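Local coordinates for HD domain protein (Enterococcus faecalis, PDB 4LRL) that probably hydrolyses deoxyribonucleoside triphosphates to the deoxynucleoside and triphosphate as a metal-dependent HD-domain enzyme under allosteric control by bound nucleotides, at residues Y370-I375 / E466-Y470; E294-D298 / D334-S338. All coordinates share one frame; numbering follows the deposited sequence.

Interaction 1 of 2, residues Y370-I375 / E466-Y470; sequences YLRELI and EFSSY
Tyr370 and Glu466 both hold CG anti to the backbone N (chi1 177° for the tyrosine), and this sends the two side chains out across the gap between helix 361-377 and helix 461-468. The Glu466 chain then bends at its second torsion, which turns its carboxylate to the phenol. Tyr370 OH donates a hydrogen bond to Glu466 OE2 at 2.7 Å. It meets the oxygen on its anti side, 20° out of the carboxylate plane. The ring and carboxylate planes stand at a right angle. Tyr470 comes to the edge of the Tyr370 ring, with Tyr470 CE1 3.7 Å from Tyr370 CE1. The two ring planes are 63° apart, so the pair is oblique. Tyr470 also makes a cation-pi contact with Lys479.

Beside this polar pair the contact is apolar. Leu371 CD2 reaches the inner end of the Tyr470 ring, 3.7 Å from Tyr470 CG. Leu371 CB lies 4.0 Å from Phe467 CE1. Ile375 approaches the same ring atom with its delta carbon: Ile375 CD1 to Phe467 CE1 is 3.5 Å. Leu374 CD1 lies against the last turn of helix 461-468, 3.8 Å from Glu466 CG and 3.9 Å from Phe467 N. The Phe467 ring also meets Phe444 edge-to-face. Leu371 and Ile375 both touch Phe442, so strand 441-444 also borders the contact.

The hydroxyl of Ser469 bonds back to Glu466 O, three residues earlier. Phe467 is about 8 Å, side chain to side chain, from the dGTP-binding Lys354. The arrangement is plain packing of helix 361-377, which belongs to the HD-associated region, against the C-terminal helix 461-468.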
loop_
_atom_site.group_PDB
_atom_site.type_symbol
_atom_site.label_atom_id
_atom_site.label_comp_id
_atom_site.label_asym_id
_atom_site.label_seq_id
_atom_site.Cartn_x
_atom_site.Cartn_y
_atom_site.Cartn_z
ATOM N N TYR C 370 -27.046 -37.152 -18.153
ATOM C CA TYR C 370 -27.578 -36.762 -19.451
ATOM C C TYR C 370 -26.640 -35.773 -20.164
ATOM O O TYR C 370 -26.297 -35.979 -21.324
ATOM C CB TYR C 370 -29.009 -36.212 -19.308
ATOM C CG TYR C 370 -29.614 -35.706 -20.600
ATOM C CD1 TYR C 370 -29.829 -34.350 -20.800
ATOM C CD2 TYR C 370 -29.939 -36.584 -21.635
ATOM C CE1 TYR C 370 -30.368 -33.873 -21.994
ATOM C CE2 TYR C 370 -30.478 -36.120 -22.828
ATOM C CZ TYR C 370 -30.691 -34.764 -22.998
ATOM O OH TYR C 370 -31.219 -34.301 -24.174
ATOM N N LEU C 371 -26.204 -34.732 -19.458
ATOM C CA LEU C 371 -25.208 -33.785 -19.991
ATOM C C LEU C 371 -23.908 -34.469 -20.382
ATOM O O LEU C 371 -23.280 -34.093 -21.381
ATOM C CB LEU C 371 -24.911 -32.658 -18.996
ATOM C CG LEU C 371 -26.104 -31.834 -18.516
ATOM C CD1 LEU C 371 -25.623 -30.698 -17.651
ATOM C CD2 LEU C 371 -26.927 -31.304 -19.684
ATOM N N ARG C 372 -23.506 -35.469 -19.599
ATOM C CA ARG C 372 -22.349 -36.293 -19.954
ATOM C C ARG C 372 -22.559 -37.090 -21.241
ATOM O O ARG C 372 -21.630 -37.216 -22.035
ATOM C CB ARG C 372 -21.958 -37.218 -18.806
ATOM C CG ARG C 372 -21.089 -36.512 -17.785
ATOM C CD ARG C 372 -20.938 -37.330 -16.533
ATOM N NE ARG C 372 -19.810 -36.847 -15.754
ATOM C CZ ARG C 372 -19.625 -37.100 -14.465
ATOM N NH1 ARG C 372 -20.512 -37.831 -13.794
ATOM N NH2 ARG C 372 -18.550 -36.613 -13.850
ATOM N N GLU C 373 -23.772 -37.615 -21.448
ATOM C CA GLU C 373 -24.117 -38.239 -22.720
ATOM C C GLU C 373 -23.949 -37.248 -23.873
ATOM O O GLU C 373 -23.296 -37.555 -24.862
ATOM C CB GLU C 373 -25.539 -38.797 -22.718
ATOM C CG GLU C 373 -25.878 -39.488 -24.036
ATOM C CD GLU C 373 -27.329 -39.921 -24.168
ATOM O OE1 GLU C 373 -28.164 -39.597 -23.298
ATOM O OE2 GLU C 373 -27.631 -40.610 -25.167
ATOM N N LEU C 374 -24.522 -36.055 -23.731
ATOM C CA LEU C 374 -24.455 -35.049 -24.783
ATOM C C LEU C 374 -23.022 -34.673 -25.123
ATOM O O LEU C 374 -22.673 -34.539 -26.295
ATOM C CB LEU C 374 -25.238 -33.793 -24.389
ATOM C CG LEU C 374 -26.739 -33.937 -24.118
ATOM C CD1 LEU C 374 -27.300 -32.590 -23.679
ATOM C CD2 LEU C 374 -27.491 -34.496 -25.351
ATOM N N ILE C 375 -22.204 -34.503 -24.087
ATOM C CA ILE C 375 -20.803 -34.114 -24.226
ATOM C C ILE C 375 -20.054 -35.206 -24.988
ATOM O O ILE C 375 -19.238 -34.908 -25.862
ATOM C CB ILE C 375 -20.185 -33.827 -22.818
ATOM C CG1 ILE C 375 -20.661 -32.458 -22.307
ATOM C CG2 ILE C 375 -18.658 -33.939 -22.815
ATOM C CD1 ILE C 375 -20.618 -32.299 -20.781
ATOM N N GLU C 466 -29.127 -27.916 -26.972
ATOM C CA GLU C 466 -29.744 -28.730 -25.931
ATOM C C GLU C 466 -28.935 -28.620 -24.639
ATOM O O GLU C 466 -29.478 -28.286 -23.588
ATOM C CB GLU C 466 -29.882 -30.188 -26.386
ATOM C CG GLU C 466 -30.389 -31.159 -25.311
ATOM C CD GLU C 466 -31.857 -30.978 -24.947
ATOM O OE1 GLU C 466 -32.488 -29.989 -25.382
ATOM O OE2 GLU C 466 -32.384 -31.833 -24.211
ATOM N N PHE C 467 -27.631 -28.861 -24.740
ATOM C CA PHE C 467 -26.726 -28.691 -23.613
ATOM C C PHE C 467 -26.827 -27.304 -22.961
ATOM O O PHE C 467 -26.951 -27.204 -21.731
ATOM C CB PHE C 467 -25.277 -28.975 -24.025
ATOM C CG PHE C 467 -24.305 -28.843 -22.893
ATOM C CD1 PHE C 467 -23.918 -29.962 -22.160
ATOM C CD2 PHE C 467 -23.800 -27.590 -22.533
ATOM C CE1 PHE C 467 -23.028 -29.837 -21.093
ATOM C CE2 PHE C 467 -22.907 -27.456 -21.475
ATOM C CZ PHE C 467 -22.518 -28.578 -20.752
ATOM N N SER C 468 -26.782 -26.253 -23.785
ATOM C CA SER C 468 -26.809 -24.861 -23.315
ATOM C C SER C 468 -28.032 -24.531 -22.476
ATOM O O SER C 468 -27.943 -23.744 -21.536
ATOM C CB SER C 468 -26.742 -23.883 -24.496
ATOM O OG SER C 468 -25.564 -24.075 -25.260
ATOM N N SER C 469 -29.172 -25.132 -22.821
ATOM C CA SER C 469 -30.437 -24.873 -22.123
ATOM C C SER C 469 -30.427 -25.350 -20.661
ATOM O O SER C 469 -31.320 -24.992 -19.886
ATOM C CB SER C 469 -31.610 -25.491 -22.887
ATOM O OG SER C 469 -31.480 -26.901 -22.964
ATOM N N TYR C 470 -29.410 -26.132 -20.293
ATOM C CA TYR C 470 -29.230 -26.606 -18.918
ATOM C C TYR C 470 -28.288 -25.733 -18.069
ATOM O O TYR C 470 -28.156 -25.962 -16.859
ATOM C CB TYR C 470 -28.736 -28.055 -18.911
ATOM C CG TYR C 470 -29.820 -29.054 -19.254
ATOM C CD1 TYR C 470 -30.016 -29.481 -20.570
ATOM C CD2 TYR C 470 -30.666 -29.553 -18.263
ATOM C CE1 TYR C 470 -31.022 -30.390 -20.886
ATOM C CE2 TYR C 470 -31.672 -30.461 -18.565
ATOM C CZ TYR C 470 -31.843 -30.877 -19.877
ATOM O OH TYR C 470 -32.841 -31.774 -20.174
#

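Interaction 2 of 2, residues E294-D298 / D334-S338; sequences EFDYD and DVPDS
Pro336 is the bump of this contact, and the broad face of Tyr297 is the surface it presses on. Pro336 CD sits over the middle of the Tyr297 ring, 3.3 Å from the centroid and 4° off the ring normal. This is a CH-pi contact. The two side chains cross at about a right angle. Pro336 CG extends over the CD1 side of the ring, 3.7 Å from Tyr297 CD1. Toward the CE2 edge, on the same side of the ring plane, Val335 CG2 approaches obliquely, 3.7 Å from Tyr297 CE2. Val335 therefore adds a second, smaller bump beside the proline.

Pro336 is the centre of an inverse gamma turn. The bond that closes it, from Asp337 N to Val335 O, is weak at 2.8 Å. The turn lies in the short loop between helix 322-332 and helix 338-348, and Asp337 follows it as the N-cap of the second helix. Asp337 OD2 accepts a hydrogen bond from Leu340 N, and Asp337 OD1 forms a salt bridge with Arg285. This corner of the HD-associated region is thus joined to helix 270-291.

Phe295 meets the same loop edge first. Its CG is anti to the backbone N (chi1 -172°), and the ring reaches out with its rim leading. Phe295 CZ meets Val335 CG1 at 3.9 Å, near the ring plane. Phe295 CE1 lies 4.0 Å from Pro336 O, also at the ring edge. Val335 lies between the two rings: CG1 meets Phe295 and also nears Tyr297, and CG2 meets Tyr297. It is the buried residue of the contact. Leu289 of helix 270-291 touches both Phe295 and Asp337. No hydrogen bond spans the two segments, which run nearly antiparallel, 163° apart.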
loop_
_atom_site.group_PDB
_atom_site.type_symbol
_atom_site.label_atom_id
_atom_site.label_comp_id
_atom_site.label_asym_id
_atom_site.label_seq_id
_atom_site.Cartn_x
_atom_site.Cartn_y
_atom_site.Cartn_z
ATOM N N GLU C 294 -1.563 -53.273 -24.482
ATOM C CA GLU C 294 -1.643 -53.102 -25.936
ATOM C C GLU C 294 -1.036 -51.779 -26.406
ATOM O O GLU C 294 -0.501 -51.690 -27.515
ATOM C CB GLU C 294 -3.092 -53.220 -26.406
ATOM C CG GLU C 294 -3.610 -54.646 -26.422
ATOM C CD GLU C 294 -4.847 -54.825 -25.567
ATOM O OE1 GLU C 294 -5.048 -55.941 -25.045
ATOM O OE2 GLU C 294 -5.612 -53.850 -25.400
ATOM N N PHE C 295 -1.123 -50.760 -25.560
ATOM C CA PHE C 295 -0.528 -49.459 -25.845
ATOM C C PHE C 295 0.963 -49.489 -25.521
ATOM O O PHE C 295 1.360 -49.224 -24.383
ATOM C CB PHE C 295 -1.242 -48.364 -25.034
ATOM C CG PHE C 295 -0.826 -46.965 -25.396
ATOM C CD1 PHE C 295 -1.440 -46.296 -26.453
ATOM C CD2 PHE C 295 0.177 -46.313 -24.677
ATOM C CE1 PHE C 295 -1.057 -45.000 -26.792
ATOM C CE2 PHE C 295 0.572 -45.023 -25.010
ATOM C CZ PHE C 295 -0.048 -44.360 -26.065
ATOM N N ASP C 296 1.791 -49.811 -26.512
ATOM C CA ASP C 296 3.231 -49.942 -26.264
ATOM C C ASP C 296 4.065 -48.712 -26.663
ATOM O O ASP C 296 5.294 -48.794 -26.775
ATOM C CB ASP C 296 3.799 -51.231 -26.884
ATOM C CG ASP C 296 5.049 -51.739 -26.148
ATOM O OD1 ASP C 296 5.378 -51.186 -25.067
ATOM O OD2 ASP C 296 5.702 -52.690 -26.650
ATOM N N TYR C 297 3.402 -47.570 -26.849
ATOM C CA TYR C 297 4.112 -46.322 -27.126
ATOM C C TYR C 297 4.851 -45.809 -25.890
ATOM O O TYR C 297 4.385 -45.973 -24.759
ATOM C CB TYR C 297 3.168 -45.244 -27.663
ATOM C CG TYR C 297 3.893 -44.103 -28.338
ATOM C CD1 TYR C 297 4.296 -44.199 -29.674
ATOM C CD2 TYR C 297 4.187 -42.932 -27.641
ATOM C CE1 TYR C 297 4.973 -43.146 -30.300
ATOM C CE2 TYR C 297 4.863 -41.875 -28.253
ATOM C CZ TYR C 297 5.250 -41.986 -29.578
ATOM O OH TYR C 297 5.914 -40.938 -30.177
ATOM N N ASP C 298 6.006 -45.193 -26.130
ATOM C CA ASP C 298 6.861 -44.662 -25.076
ATOM C C ASP C 298 6.365 -43.289 -24.605
ATOM O O ASP C 298 6.252 -42.359 -25.408
ATOM C CB ASP C 298 8.306 -44.573 -25.596
ATOM C CG ASP C 298 9.317 -44.266 -24.500
ATOM O OD1 ASP C 298 10.499 -44.043 -24.847
ATOM O OD2 ASP C 298 8.946 -44.251 -23.302
ATOM N N ASP C 334 2.708 -34.872 -28.399
ATOM C CA ASP C 334 2.997 -35.590 -29.649
ATOM C C ASP C 334 2.802 -37.117 -29.584
ATOM O O ASP C 334 3.077 -37.828 -30.558
ATOM C CB ASP C 334 4.406 -35.237 -30.132
ATOM C CG ASP C 334 4.597 -33.739 -30.320
ATOM O OD1 ASP C 334 3.640 -33.053 -30.745
ATOM O OD2 ASP C 334 5.707 -33.243 -30.036
ATOM N N VAL C 335 2.317 -37.603 -28.440
ATOM C CA VAL C 335 1.983 -39.016 -28.229
ATOM C C VAL C 335 0.693 -39.389 -28.986
ATOM O O VAL C 335 -0.260 -38.614 -28.984
ATOM C CB VAL C 335 1.864 -39.316 -26.701
ATOM C CG1 VAL C 335 1.062 -40.599 -26.415
ATOM C CG2 VAL C 335 3.253 -39.401 -26.074
ATOM N N PRO C 336 0.659 -40.568 -29.642
ATOM C CA PRO C 336 -0.523 -40.914 -30.434
ATOM C C PRO C 336 -1.678 -41.486 -29.601
ATOM O O PRO C 336 -2.105 -42.633 -29.795
ATOM C CB PRO C 336 0.013 -41.936 -31.448
ATOM C CG PRO C 336 1.142 -42.582 -30.755
ATOM C CD PRO C 336 1.727 -41.572 -29.796
ATOM N N ASP C 337 -2.147 -40.678 -28.664
ATOM C CA ASP C 337 -3.428 -40.871 -28.035
ATOM C C ASP C 337 -4.099 -39.516 -28.077
ATOM O O ASP C 337 -3.511 -38.513 -27.672
ATOM C CB ASP C 337 -3.275 -41.347 -26.594
ATOM C CG ASP C 337 -4.612 -41.449 -25.872
ATOM O OD1 ASP C 337 -5.447 -42.294 -26.275
ATOM O OD2 ASP C 337 -4.830 -40.677 -24.908
ATOM N N SER C 338 -5.326 -39.487 -28.577
ATOM C CA SER C 338 -6.072 -38.248 -28.761
ATOM C C SER C 338 -6.293 -37.507 -27.436
ATOM O O SER C 338 -6.006 -36.315 -27.319
ATOM C CB SER C 338 -7.400 -38.554 -29.472
ATOM O OG SER C 338 -8.302 -37.461 -29.397
#

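Interaction 1 is the more buried contact: four of its seven touching residues are buried and none is exposed. Interaction 2 is a surface contact, with one buried and four exposed. Both involve the HD-associated region, but they share no helix or strand. Interaction 1 joins two helices beside a strand. Interaction 2 joins two loops near the ends of helices. The first mixes aliphatic and aromatic packing with one hydrogen bond between a tyrosine and a glutamate. The second relies on aromatic and proline packing, and Asp298 and Asp337 find polar partners outside the pair. Their centres are 30 Å apart and their nearest atoms about 12 Å. Interaction 2 closes before interaction 1 opens along the chain.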